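Local coordinates for enolase (alpha proteobacterium BAL199, PDB 3UGV), which probably catalyses a magnesium-dependent reaction begun by abstracting a proton next to a substrate carboxylate, as relatives of mandelate racemase in the enolase superfamily do, at residues P77-P80 against K81-K84; R240-D244 against L245-W249; A143-P146 against L147-L151. All coordinates share one frame; numbering follows the deposited sequence.

Along the chain the order is contact 1, contact 3, contact 2. The first two lie in the mandelate racemase-type N-terminal region: contact 1 leads from strand 71-75, at the edge of a three-stranded antiparallel sheet, into helix 83-97, and contact 3 joins helix 123-142 to the short helix 147-150, their centres about 31 Å apart. Contact 2 belongs to the enolase-type C-terminal region, carrying helix 232-242 into strand 249-251 of the parallel sheet. Its centre is about 34 Å from that of contact 1 and about 40 Å from that of contact 3. Each is a connection between secondary structure elements that also meets another subunit, so the three sit at interfaces of the assembly.

Contact 1 (P77-P80 against K81-K84); sequences PYVP and KAMK
The oxygens of V79 and P80 each accept a backbone bond from three residues ahead, A82 N to V79 O at 2.9 Å and M83 N to P80 O at 2.9 Å, winding the loop into helix 83-97. Just before, V79 N bonds P77 O at 2.8 Å across Y78, whose positive phi (77°) makes this a classic gamma turn. P80 suits the turn leading into the helix, since its ring holds phi near -50° and its nitrogen has no hydrogen to give. M83 lies over this opening turn: its CG sits 3.2 Å from P80 O and 4.2 Å from P77 CG, the two side chains meeting at a slant. The bend at its last torsion (chi3 -82°) curls CE back to 3.9 Å from P80 O, and the flexible thioether packs against P57 and I59 of strand 52-65. On the outer side K84 NZ forms a salt bridge with D92 of a second subunit. The gamma turn sends Y78 the other way, to stack on F117 of that subunit and to touch E277, a magnesium ligand. Such a strand-to-helix connection, following the antiparallel meander, belongs to the capping domain of enolase superfamily enzymes, which closes over the barrel's active site.

Contact 2 (R240-D244 against L245-W249); sequences RQIDD and LGLEW
I242 O is held by two donors: L245 N at 3.1 Å, in a nearly straight bond (N-H...O 164°), and water 1 at 2.9 Å. The first closes a type I beta turn from I242 to L245, and its donor stands well above the carbonyl plane. Water 1 in turn accepts from L247 N at 2.8 Å, while water 2 spans D243 O, at 2.7 Å, and G246 N, so solvent satisfies backbone groups that the helix no longer can. G246 suits the tight bend because its phi of 86° would press a beta carbon against the preceding carbonyl oxygen. Beneath the turn the apolar branches gather on I242. Its CG2 meets L245 CD1 at 3.8 Å, and its CD1 meets L247 CD1 at 3.8 Å. I242 can serve both since its CG1 lies between the backbone N and the carbonyl carbon (chi1 55°), with CG2 beside the backbone N and anti to the carbonyl carbon, and the two branches diverge toward different leucines. Replacing L245 with an alanine would probably open a gap beside I242 CG2 and leave that methyl without its cover within the turn. The two aspartates part company: buried D243 bonds T271 OG1 and K270 N of its own chain, while exposed D244 makes a salt bridge with R240 of a fourth subunit. L247 packs on V224 and W213, just before strand 249-251. This is an alpha-to-beta connection of the enolase-type barrel, entering a strand that leads to the magnesium ligand E251 at its far end.

Contact 3 (A143-P146 against L147-L151); sequences ANMP and LCTLL
T149 leans against the ring of P146, with OG1 3.5 Å from P146 CD and CB 3.7 Å from the same carbon. The beta-branched threonine suits this place because its two arms serve different neighbours: with OG1 beside its backbone N (chi1 -59°), CG2 is turned instead to M145, lying 4.1 Å from M145 CG. There the extended thioether chain passes at about a right angle, and M145 SD is as near to the methyl as CG is. P146 O adds a backbone tie, taking L150 N at 3.0 Å in a bond that runs nearly in line with the carbonyl, and T149 N in a weak, bent one. Farther along, A143 CB lies 4.2 Å from L150 CD1, and A143 also packs on M145 of a fifth subunit, where a small side chain suits a close interface. C148 SG reaches P146 CB at 4.1 Å.

What positions these groups lies on both sides. C148 N, near the start of the helix where N-H groups lack carbonyl partners within it, bonds H335 ND1, and M145 and L147 make backbone bonds with G374. W136 of helix 123-142 backs L147 and L150, while the fifth subunit covers the M145 side, its L139 on M145 and its L150 on L150. N144, with positive phi, is the C-prime residue of a Schellman motif, a place asparagine tolerates well. Helix 123-142 thus ends in that motif, and P146, at the N-cap position, stands right before the short helix 147-150: a compact helix-to-helix link of the N-terminal region at a subunit interface.

Contact 1 (P77-P80 against K81-K84)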
ATOM      1  N   PRO F  77     -38.825 -10.058   5.739  1.00 28.32           N
ATOM      2  CA  PRO F  77     -38.250  -9.943   4.392  1.00 32.14           C
ATOM      3  C   PRO F  77     -38.580  -8.661   3.607  1.00 31.57           C
ATOM      4  O   PRO F  77     -38.161  -8.570   2.450  1.00 32.60           O
ATOM      5  CB  PRO F  77     -38.827 -11.161   3.675  1.00 24.56           C
ATOM      6  CG  PRO F  77     -40.182 -11.319   4.291  1.00 24.08           C
ATOM      7  CD  PRO F  77     -40.046 -10.880   5.748  1.00 24.62           C
ATOM      8  N   TYR F  78     -39.300  -7.713   4.200  1.00 30.88           N
ATOM      9  CA  TYR F  78     -39.505  -6.395   3.580  1.00 35.39           C
ATOM     10  C   TYR F  78     -40.536  -6.360   2.453  1.00 37.29           C
ATOM     11  O   TYR F  78     -41.497  -5.597   2.503  1.00 46.84           O
ATOM     12  CB  TYR F  78     -38.192  -5.870   3.016  1.00 34.13           C
ATOM     13  CG  TYR F  78     -37.302  -5.165   3.997  1.00 33.19           C
ATOM     14  CD1 TYR F  78     -37.427  -3.802   4.200  1.00 40.28           C
ATOM     15  CD2 TYR F  78     -36.309  -5.853   4.696  1.00 40.49           C
ATOM     16  CE1 TYR F  78     -36.610  -3.137   5.086  1.00 47.98           C
ATOM     17  CE2 TYR F  78     -35.474  -5.195   5.593  1.00 41.82           C
ATOM     18  CZ  TYR F  78     -35.634  -3.830   5.778  1.00 46.11           C
ATOM     19  OH  TYR F  78     -34.835  -3.131   6.652  1.00 49.11           O
ATOM     20  N   VAL F  79     -40.313  -7.166   1.418  1.00 35.36           N
ATOM     21  CA  VAL F  79     -41.182  -7.162   0.252  1.00 32.70           C
ATOM     22  C   VAL F  79     -42.124  -8.351   0.302  1.00 40.22           C
ATOM     23  O   VAL F  79     -41.684  -9.499   0.211  1.00 39.16           O
ATOM     24  CB  VAL F  79     -40.385  -7.157  -1.080  1.00 41.00           C
ATOM     25  CG1 VAL F  79     -39.439  -5.989  -1.112  1.00 41.37           C
ATOM     26  CG2 VAL F  79     -39.593  -8.412  -1.235  1.00 47.64           C
ATOM     27  N   PRO F  80     -43.430  -8.074   0.463  1.00 40.24           N
ATOM     28  CA  PRO F  80     -44.475  -9.096   0.612  1.00 37.30           C
ATOM     29  C   PRO F  80     -44.408 -10.176  -0.467  1.00 38.10           C
ATOM     30  O   PRO F  80     -44.431 -11.365  -0.146  1.00 41.24           O
ATOM     31  CB  PRO F  80     -45.770  -8.287   0.484  1.00 37.84           C
ATOM     32  CG  PRO F  80     -45.398  -6.918   0.999  1.00 36.22           C
ATOM     33  CD  PRO F  80     -43.981  -6.704   0.515  1.00 33.90           C
ATOM     34  N   LYS F  81     -44.315  -9.765  -1.726  1.00 35.14           N
ATOM     35  CA  LYS F  81     -44.273 -10.721  -2.831  1.00 46.58           C
ATOM     36  C   LYS F  81     -43.104 -11.708  -2.736  1.00 45.39           C
ATOM     37  O   LYS F  81     -43.161 -12.795  -3.301  1.00 33.89           O
ATOM     38  CB  LYS F  81     -44.272  -9.999  -4.186  1.00 53.73           C
ATOM     39  CG  LYS F  81     -45.655  -9.487  -4.591  1.00 67.91           C
ATOM     40  CD  LYS F  81     -45.718  -9.055  -6.056  1.00 77.78           C
ATOM     41  CE  LYS F  81     -47.157  -8.770  -6.495  1.00 80.07           C
ATOM     42  NZ  LYS F  81     -47.287  -8.590  -7.973  1.00 78.43           N
ATOM     43  N   ALA F  82     -42.048 -11.341  -2.017  1.00 40.66           N
ATOM     44  CA  ALA F  82     -40.921 -12.254  -1.872  1.00 42.70           C
ATOM     45  C   ALA F  82     -41.278 -13.474  -1.015  1.00 43.09           C
ATOM     46  O   ALA F  82     -40.628 -14.516  -1.124  1.00 39.49           O
ATOM     47  CB  ALA F  82     -39.693 -11.540  -1.320  1.00 33.72           C
ATOM     48  N   MET F  83     -42.302 -13.357  -0.171  1.00 35.70           N
ATOM     49  CA  MET F  83     -42.751 -14.521   0.599  1.00 39.34           C
ATOM     50  C   MET F  83     -43.111 -15.691  -0.307  1.00 40.64           C
ATOM     51  O   MET F  83     -43.076 -16.839   0.120  1.00 49.89           O
ATOM     52  CB  MET F  83     -43.914 -14.176   1.536  1.00 26.84           C
ATOM     53  CG  MET F  83     -43.557 -13.041   2.490  1.00 36.41           C
ATOM     54  SD  MET F  83     -44.561 -12.938   3.980  1.00 42.96           S
ATOM     55  CE  MET F  83     -46.012 -12.077   3.370  1.00 37.34           C
ATOM     56  N   LYS F  84     -43.440 -15.401  -1.564  1.00 41.99           N
ATOM     57  CA  LYS F  84     -43.766 -16.462  -2.521  1.00 48.46           C
ATOM     58  C   LYS F  84     -42.533 -17.167  -3.095  1.00 48.22           C
ATOM     59  O   LYS F  84     -42.664 -18.155  -3.821  1.00 48.39           O
ATOM     60  CB  LYS F  84     -44.625 -15.928  -3.665  1.00 53.64           C
ATOM     61  CG  LYS F  84     -45.994 -15.445  -3.249  1.00 57.66           C
ATOM     62  CD  LYS F  84     -46.738 -14.911  -4.451  1.00 65.00           C
ATOM     63  CE  LYS F  84     -45.848 -14.000  -5.282  1.00 66.61           C
ATOM     64  NZ  LYS F  84     -46.608 -13.342  -6.379  1.00 70.53           N
TER

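Contact 2 (R240-D244 against L245-W249)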
ATOM      1  N   ARG F 240     -21.514  16.068   4.479  1.00 17.45           N
ATOM      2  CA  ARG F 240     -20.662  17.134   4.959  1.00 27.86           C
ATOM      3  C   ARG F 240     -21.502  18.175   5.736  1.00 30.37           C
ATOM      4  O   ARG F 240     -21.073  18.697   6.768  1.00 25.21           O
ATOM      5  CB  ARG F 240     -19.918  17.774   3.797  1.00 23.45           C
ATOM      6  CG  ARG F 240     -19.083  18.973   4.205  1.00 27.60           C
ATOM      7  CD  ARG F 240     -18.518  19.672   2.979  1.00 27.49           C
ATOM      8  NE  ARG F 240     -17.654  20.784   3.343  1.00 29.65           N
ATOM      9  CZ  ARG F 240     -16.990  21.531   2.470  1.00 27.38           C
ATOM     10  NH1 ARG F 240     -17.067  21.291   1.165  1.00 23.52           N
ATOM     11  NH2 ARG F 240     -16.233  22.514   2.911  1.00 22.76           N
ATOM     12  N   GLN F 241     -22.710  18.441   5.253  1.00 25.06           N
ATOM     13  CA  GLN F 241     -23.555  19.465   5.853  1.00 24.84           C
ATOM     14  C   GLN F 241     -23.942  19.094   7.263  1.00 19.98           C
ATOM     15  O   GLN F 241     -24.181  19.972   8.079  1.00 29.32           O
ATOM     16  CB  GLN F 241     -24.843  19.659   5.066  1.00 32.42           C
ATOM     17  CG  GLN F 241     -24.738  20.442   3.799  1.00 38.10           C
ATOM     18  CD  GLN F 241     -26.106  20.605   3.171  1.00 48.01           C
ATOM     19  OE1 GLN F 241     -27.086  20.869   3.870  1.00 47.21           O
ATOM     20  NE2 GLN F 241     -26.189  20.412   1.855  1.00 47.28           N
ATOM     21  N   ILE F 242     -24.029  17.796   7.545  1.00 18.25           N
ATOM     22  CA  ILE F 242     -24.459  17.352   8.870  1.00 18.03           C
ATOM     23  C   ILE F 242     -23.345  16.833   9.761  1.00 18.35           C
ATOM     24  O   ILE F 242     -23.607  16.396  10.899  1.00 20.06           O
ATOM     25  CB  ILE F 242     -25.544  16.263   8.806  1.00 23.25           C
ATOM     26  CG1 ILE F 242     -25.077  15.084   7.956  1.00 22.75           C
ATOM     27  CG2 ILE F 242     -26.854  16.826   8.277  1.00  7.58           C
ATOM     28  CD1 ILE F 242     -26.116  13.974   7.882  1.00 17.92           C
ATOM     29  N   ASP F 243     -22.112  16.884   9.263  1.00 17.69           N
ATOM     30  CA  ASP F 243     -20.995  16.283   9.993  1.00 19.41           C
ATOM     31  C   ASP F 243     -20.710  16.995  11.313  1.00 18.84           C
ATOM     32  O   ASP F 243     -20.079  16.432  12.196  1.00 20.81           O
ATOM     33  CB  ASP F 243     -19.737  16.236   9.134  1.00 18.87           C
ATOM     34  CG  ASP F 243     -18.734  15.212   9.638  1.00 22.31           C
ATOM     35  OD1 ASP F 243     -19.168  14.197  10.204  1.00 27.12           O
ATOM     36  OD2 ASP F 243     -17.517  15.410   9.464  1.00 19.15           O
ATOM     37  N   ASP F 244     -21.192  18.225  11.463  1.00 18.07           N
ATOM     38  CA  ASP F 244     -20.976  18.948  12.723  1.00 18.30           C
ATOM     39  C   ASP F 244     -22.209  19.087  13.615  1.00 26.00           C
ATOM     40  O   ASP F 244     -22.168  19.791  14.621  1.00 26.32           O
ATOM     41  CB  ASP F 244     -20.362  20.321  12.456  1.00 27.10           C
ATOM     42  CG  ASP F 244     -18.989  20.223  11.824  1.00 45.73           C
ATOM     43  OD1 ASP F 244     -18.331  19.175  12.008  1.00 55.88           O
ATOM     44  OD2 ASP F 244     -18.566  21.184  11.143  1.00 52.87           O
ATOM     45  N   LEU F 245     -23.298  18.414  13.251  1.00 25.83           N
ATOM     46  CA  LEU F 245     -24.511  18.427  14.063  1.00 22.77           C
ATOM     47  C   LEU F 245     -24.367  17.704  15.397  1.00 27.43           C
ATOM     48  O   LEU F 245     -25.171  17.911  16.299  1.00 27.29           O
ATOM     49  CB  LEU F 245     -25.665  17.774  13.313  1.00 21.91           C
ATOM     50  CG  LEU F 245     -26.374  18.520  12.189  1.00 36.74           C
ATOM     51  CD1 LEU F 245     -27.671  17.790  11.893  1.00 23.72           C
ATOM     52  CD2 LEU F 245     -26.647  19.967  12.587  1.00 39.21           C
ATOM     53  N   GLY F 246     -23.386  16.818  15.516  1.00 24.97           N
ATOM     54  CA  GLY F 246     -23.283  16.006  16.721  1.00 17.15           C
ATOM     55  C   GLY F 246     -24.122  14.733  16.690  1.00 22.04           C
ATOM     56  O   GLY F 246     -24.537  14.244  17.733  1.00 28.53           O
ATOM     57  N   LEU F 247     -24.357  14.179  15.500  1.00 20.00           N
ATOM     58  CA  LEU F 247     -25.108  12.923  15.364  1.00 20.50           C
ATOM     59  C   LEU F 247     -24.333  11.746  15.941  1.00 22.98           C
ATOM     60  O   LEU F 247     -23.097  11.771  15.985  1.00 24.00           O
ATOM     61  CB  LEU F 247     -25.403  12.634  13.892  1.00 16.14           C
ATOM     62  CG  LEU F 247     -26.142  13.740  13.151  1.00 21.53           C
ATOM     63  CD1 LEU F 247     -26.151  13.449  11.668  1.00 18.97           C
ATOM     64  CD2 LEU F 247     -27.566  13.888  13.719  1.00 16.63           C
ATOM     65  N   GLU F 248     -25.056  10.722  16.385  1.00 19.00           N
ATOM     66  CA  GLU F 248     -24.430   9.515  16.918  1.00 17.04           C
ATOM     67  C   GLU F 248     -23.767   8.737  15.774  1.00 20.29           C
ATOM     68  O   GLU F 248     -22.649   8.255  15.900  1.00 18.89           O
ATOM     69  CB  GLU F 248     -25.464   8.636  17.605  1.00 17.67           C
ATOM     70  CG  GLU F 248     -24.939   7.258  18.026  1.00 18.74           C
ATOM     71  CD  GLU F 248     -24.189   7.268  19.348  1.00 32.91           C
ATOM     72  OE1 GLU F 248     -24.151   8.331  20.014  1.00 35.53           O
ATOM     73  OE2 GLU F 248     -23.653   6.201  19.732  1.00 38.20           O
ATOM     74  N   TRP F 249     -24.457   8.634  14.646  1.00 18.35           N
ATOM     75  CA  TRP F 249     -23.830   8.122  13.435  1.00 14.33           C
ATOM     76  C   TRP F 249     -24.638   8.464  12.210  1.00 21.16           C
ATOM     77  O   TRP F 249     -25.795   8.867  12.324  1.00 14.46           O
ATOM     78  CB  TRP F 249     -23.619   6.608  13.507  1.00 14.70           C
ATOM     79  CG  TRP F 249     -24.864   5.742  13.416  1.00 14.66           C
ATOM     80  CD1 TRP F 249     -25.772   5.687  12.385  1.00 23.95           C
ATOM     81  CD2 TRP F 249     -25.280   4.746  14.360  1.00 19.15           C
ATOM     82  NE1 TRP F 249     -26.743   4.745  12.655  1.00 15.24           N
ATOM     83  CE2 TRP F 249     -26.452   4.144  13.853  1.00 17.35           C
ATOM     84  CE3 TRP F 249     -24.775   4.304  15.588  1.00 16.76           C
ATOM     85  CZ2 TRP F 249     -27.127   3.140  14.538  1.00 23.66           C
ATOM     86  CZ3 TRP F 249     -25.452   3.308  16.264  1.00 20.18           C
ATOM     87  CH2 TRP F 249     -26.614   2.741  15.741  1.00 19.84           C
TER
HETATM   88  O   HOH W   1     -22.886  14.797  13.158  1.00 21.37           O
HETATM   89  O   HOH W   2     -20.756  16.036  14.802  1.00 22.02           O

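Contact 3 (A143-P146 against L147-L151)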
ATOM      1  N   ALA F 143     -32.065 -27.691  25.653  1.00 36.83           N
ATOM      2  CA  ALA F 143     -31.147 -27.619  26.792  1.00 32.29           C
ATOM      3  C   ALA F 143     -31.803 -26.908  27.970  1.00 36.75           C
ATOM      4  O   ALA F 143     -31.157 -26.641  28.985  1.00 35.72           O
ATOM      5  CB  ALA F 143     -29.856 -26.907  26.399  1.00 24.31           C
ATOM      6  N   ASN F 144     -33.089 -26.595  27.822  1.00 43.76           N
ATOM      7  CA  ASN F 144     -33.822 -25.800  28.812  1.00 54.72           C
ATOM      8  C   ASN F 144     -33.070 -24.524  29.233  1.00 53.94           C
ATOM      9  O   ASN F 144     -33.008 -24.183  30.420  1.00 50.83           O
ATOM     10  CB  ASN F 144     -34.191 -26.658  30.030  1.00 56.64           C
ATOM     11  CG  ASN F 144     -35.185 -25.973  30.950  1.00 60.87           C
ATOM     12  OD1 ASN F 144     -34.958 -25.862  32.157  1.00 62.73           O
ATOM     13  ND2 ASN F 144     -36.291 -25.500  30.382  1.00 58.99           N
ATOM     14  N   MET F 145     -32.503 -23.828  28.247  1.00 43.49           N
ATOM     15  CA  MET F 145     -31.744 -22.597  28.484  1.00 32.49           C
ATOM     16  C   MET F 145     -32.232 -21.478  27.589  1.00 31.62           C
ATOM     17  O   MET F 145     -32.597 -21.714  26.435  1.00 37.45           O
ATOM     18  CB  MET F 145     -30.261 -22.822  28.194  1.00 27.05           C
ATOM     19  CG  MET F 145     -29.547 -23.688  29.224  1.00 37.03           C
ATOM     20  SD  MET F 145     -27.848 -24.057  28.749  1.00 45.58           S
ATOM     21  CE  MET F 145     -27.327 -24.993  30.178  1.00 48.25           C
ATOM     22  N   PRO F 146     -32.246 -20.247  28.116  1.00 30.57           N
ATOM     23  CA  PRO F 146     -32.438 -19.108  27.213  1.00 25.65           C
ATOM     24  C   PRO F 146     -31.317 -19.134  26.162  1.00 36.24           C
ATOM     25  O   PRO F 146     -30.237 -19.640  26.475  1.00 34.23           O
ATOM     26  CB  PRO F 146     -32.279 -17.898  28.141  1.00 23.60           C
ATOM     27  CG  PRO F 146     -32.485 -18.433  29.551  1.00 27.87           C
ATOM     28  CD  PRO F 146     -31.964 -19.831  29.505  1.00 28.05           C
ATOM     29  N   LEU F 147     -31.556 -18.624  24.950  1.00 39.11           N
ATOM     30  CA  LEU F 147     -30.532 -18.680  23.900  1.00 28.56           C
ATOM     31  C   LEU F 147     -29.206 -18.039  24.335  1.00 32.31           C
ATOM     32  O   LEU F 147     -28.136 -18.628  24.152  1.00 26.89           O
ATOM     33  CB  LEU F 147     -31.023 -18.048  22.597  1.00 23.94           C
ATOM     34  CG  LEU F 147     -30.028 -18.151  21.430  1.00 25.46           C
ATOM     35  CD1 LEU F 147     -29.791 -19.599  21.022  1.00 16.81           C
ATOM     36  CD2 LEU F 147     -30.490 -17.322  20.222  1.00 22.75           C
ATOM     37  N   CYS F 148     -29.271 -16.838  24.911  1.00 30.25           N
ATOM     38  CA  CYS F 148     -28.052 -16.164  25.344  1.00 30.78           C
ATOM     39  C   CYS F 148     -27.269 -17.037  26.323  1.00 34.33           C
ATOM     40  O   CYS F 148     -26.041 -16.980  26.370  1.00 41.51           O
ATOM     41  CB  CYS F 148     -28.370 -14.817  25.983  1.00 42.02           C
ATOM     42  SG  CYS F 148     -29.513 -14.905  27.367  1.00 39.74           S
ATOM     43  N   THR F 149     -27.984 -17.846  27.099  1.00 32.92           N
ATOM     44  CA  THR F 149     -27.347 -18.752  28.047  1.00 36.96           C
ATOM     45  C   THR F 149     -26.654 -19.906  27.320  1.00 31.67           C
ATOM     46  O   THR F 149     -25.496 -20.214  27.584  1.00 29.70           O
ATOM     47  CB  THR F 149     -28.355 -19.291  29.089  1.00 37.04           C
ATOM     48  OG1 THR F 149     -28.937 -18.190  29.798  1.00 35.14           O
ATOM     49  CG2 THR F 149     -27.653 -20.198  30.091  1.00 31.12           C
ATOM     50  N   LEU F 150     -27.354 -20.532  26.387  1.00 30.82           N
ATOM     51  CA  LEU F 150     -26.727 -21.560  25.566  1.00 36.49           C
ATOM     52  C   LEU F 150     -25.448 -21.041  24.901  1.00 40.84           C
ATOM     53  O   LEU F 150     -24.494 -21.789  24.710  1.00 41.46           O
ATOM     54  CB  LEU F 150     -27.699 -22.061  24.500  1.00 34.67           C
ATOM     55  CG  LEU F 150     -27.118 -23.117  23.557  1.00 31.96           C
ATOM     56  CD1 LEU F 150     -27.146 -24.455  24.249  1.00 42.46           C
ATOM     57  CD2 LEU F 150     -27.893 -23.182  22.248  1.00 30.22           C
ATOM     58  N   LEU F 151     -25.437 -19.756  24.558  1.00 34.14           N
ATOM     59  CA  LEU F 151     -24.305 -19.149  23.868  1.00 26.52           C
ATOM     60  C   LEU F 151     -23.206 -18.670  24.810  1.00 34.72           C
ATOM     61  O   LEU F 151     -22.197 -18.111  24.364  1.00 33.48           O
ATOM     62  CB  LEU F 151     -24.771 -17.991  22.987  1.00 24.61           C
ATOM     63  CG  LEU F 151     -25.618 -18.399  21.788  1.00 32.16           C
ATOM     64  CD1 LEU F 151     -26.071 -17.171  21.017  1.00 33.64           C
ATOM     65  CD2 LEU F 151     -24.846 -19.387  20.902  1.00 27.49           C
TER